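Local atomic coordinates of putative metal-dependent isothiocyanate hydrolase SaxA (Pectobacterium carotovorum, PDB entry 6BRM), a protein that probably hydrolyses isothiocyanates, the toxic defence compounds of plants, using a two-zinc centre in a metallo-beta-lactamase-like fold. Residues R236-S239 with L240-I244. Sequence-based numbering, arbitrary orientation.
Sequences REFS and LEHGI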
loop_
_atom_site.group_PDB
_atom_site.type_symbol
_atom_site.label_atom_id
_atom_site.label_comp_id
_atom_site.label_asym_id
_atom_site.label_seq_id
_atom_site.Cartn_x
_atom_site.Cartn_y
_atom_site.Cartn_z
ATOM N N ARG B 236 -26.501 9.898 4.504
ATOM C CA ARG B 236 -27.710 9.252 5.018
ATOM C C ARG B 236 -28.663 8.884 3.876
ATOM O O ARG B 236 -29.207 7.780 3.853
ATOM C CB ARG B 236 -28.415 10.148 6.038
ATOM C CG ARG B 236 -29.622 9.502 6.713
ATOM C CD ARG B 236 -29.688 9.852 8.193
ATOM N NE ARG B 236 -28.658 9.147 8.964
ATOM C CZ ARG B 236 -28.246 9.470 10.195
ATOM N NH1 ARG B 236 -28.758 10.512 10.857
ATOM N NH2 ARG B 236 -27.299 8.738 10.774
ATOM N N GLU B 237 -28.842 9.808 2.929
ATOM C CA GLU B 237 -29.638 9.561 1.714
ATOM C C GLU B 237 -29.064 8.411 0.866
ATOM O O GLU B 237 -29.819 7.636 0.275
ATOM C CB GLU B 237 -29.738 10.848 0.880
ATOM C CG GLU B 237 -30.690 10.788 -0.312
ATOM C CD GLU B 237 -30.769 12.097 -1.085
ATOM O OE1 GLU B 237 -31.398 12.107 -2.165
ATOM O OE2 GLU B 237 -30.209 13.119 -0.628
ATOM N N PHE B 238 -27.737 8.313 0.815
ATOM C CA PHE B 238 -27.050 7.199 0.156
ATOM C C PHE B 238 -27.221 5.876 0.910
ATOM O O PHE B 238 -27.360 4.824 0.284
ATOM C CB PHE B 238 -25.556 7.516 0.005
ATOM C CG PHE B 238 -24.799 6.512 -0.821
ATOM C CD1 PHE B 238 -24.813 6.585 -2.210
ATOM C CD2 PHE B 238 -24.062 5.499 -0.210
ATOM C CE1 PHE B 238 -24.110 5.665 -2.977
ATOM C CE2 PHE B 238 -23.358 4.575 -0.971
ATOM C CZ PHE B 238 -23.382 4.658 -2.356
ATOM N N SER B 239 -27.190 5.931 2.243
ATOM C CA SER B 239 -27.330 4.730 3.082
ATOM C C SER B 239 -28.744 4.141 3.038
ATOM O O SER B 239 -28.906 2.921 2.991
ATOM C CB SER B 239 -26.926 5.027 4.531
ATOM O OG SER B 239 -27.846 5.900 5.159
ATOM N N LEU B 240 -29.754 5.011 3.063
ATOM C CA LEU B 240 -31.158 4.603 2.886
ATOM C C LEU B 240 -31.409 3.940 1.528
ATOM O O LEU B 240 -32.217 3.017 1.424
ATOM C CB LEU B 240 -32.094 5.811 3.036
ATOM C CG LEU B 240 -32.200 6.429 4.435
ATOM C CD1 LEU B 240 -32.648 7.883 4.361
ATOM C CD2 LEU B 240 -33.139 5.620 5.321
ATOM N N GLU B 241 -30.709 4.424 0.504
ATOM C CA GLU B 241 -30.855 3.937 -0.871
ATOM C C GLU B 241 -30.440 2.471 -1.032
ATOM O O GLU B 241 -31.160 1.689 -1.651
ATOM C CB GLU B 241 -30.037 4.820 -1.819
ATOM C CG GLU B 241 -30.341 4.636 -3.297
ATOM C CD GLU B 241 -29.704 5.714 -4.159
ATOM O OE1 GLU B 241 -28.646 6.260 -3.765
ATOM O OE2 GLU B 241 -30.265 6.014 -5.235
ATOM N N HIS B 242 -29.291 2.110 -0.459
ATOM C CA HIS B 242 -28.752 0.742 -0.553
ATOM C C HIS B 242 -29.111 -0.171 0.635
ATOM O O HIS B 242 -28.531 -1.249 0.786
ATOM C CB HIS B 242 -27.233 0.803 -0.747
ATOM C CG HIS B 242 -26.820 1.477 -2.017
ATOM N ND1 HIS B 242 -26.787 2.848 -2.156
ATOM C CD2 HIS B 242 -26.435 0.969 -3.213
ATOM C CE1 HIS B 242 -26.396 3.155 -3.381
ATOM N NE2 HIS B 242 -26.174 2.033 -4.040
ATOM N N GLY B 243 -30.070 0.249 1.464
ATOM C CA GLY B 243 -30.589 -0.585 2.549
ATOM C C GLY B 243 -29.627 -0.821 3.701
ATOM O O GLY B 243 -29.651 -1.886 4.319
ATOM N N ILE B 244 -28.793 0.177 3.995
ATOM C CA ILE B 244 -27.782 0.078 5.056
ATOM C C ILE B 244 -27.896 1.193 6.103
ATOM O O ILE B 244 -26.987 1.365 6.915
ATOM C CB ILE B 244 -26.349 0.041 4.460
ATOM C CG1 ILE B 244 -25.988 1.365 3.768
ATOM C CG2 ILE B 244 -26.220 -1.120 3.480
ATOM C CD1 ILE B 244 -24.579 1.407 3.215
#
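H242 and F238 meet one turn apart, across the C-terminal end of helix 232-241. The imidazole turns its ND1 edge to F238 O, giving a nearly straight hydrogen bond of 3.2 Å from H242 ND1, with the oxygen in the ring plane; H242 N adds a weak bond to the same carbonyl. Histidine suits this place because its ring N-H can donate to a carbonyl of the last turn. H242 ND1 also lies 3.8 Å above the plane of the F238 ring, over its centre; the two ring planes are inclined at 39°, with H242 CE1 3.4 Å from F238 CE1. F238 reaches there with CG anti to its backbone N (chi1 -172°).

The chain then closes in a Schellman motif: G243 takes positive phi (70°), easy without a side chain, and I244 N bonds back to S239 O at 2.9 Å. I244 CG1 packs against S239 CB at 3.9 Å, while I244 also rests on L206 and L209 of helix 203-211, a fitting use of a branched aliphatic residue. Helix 232-241 belongs to the beta-alpha-beta unit of strands 216-220 and 248-249.

Among backbone acceptors, R236 O takes both L240 N and, at 2.7 Å, S239 OG; serine is small enough to fold its hydroxyl back there.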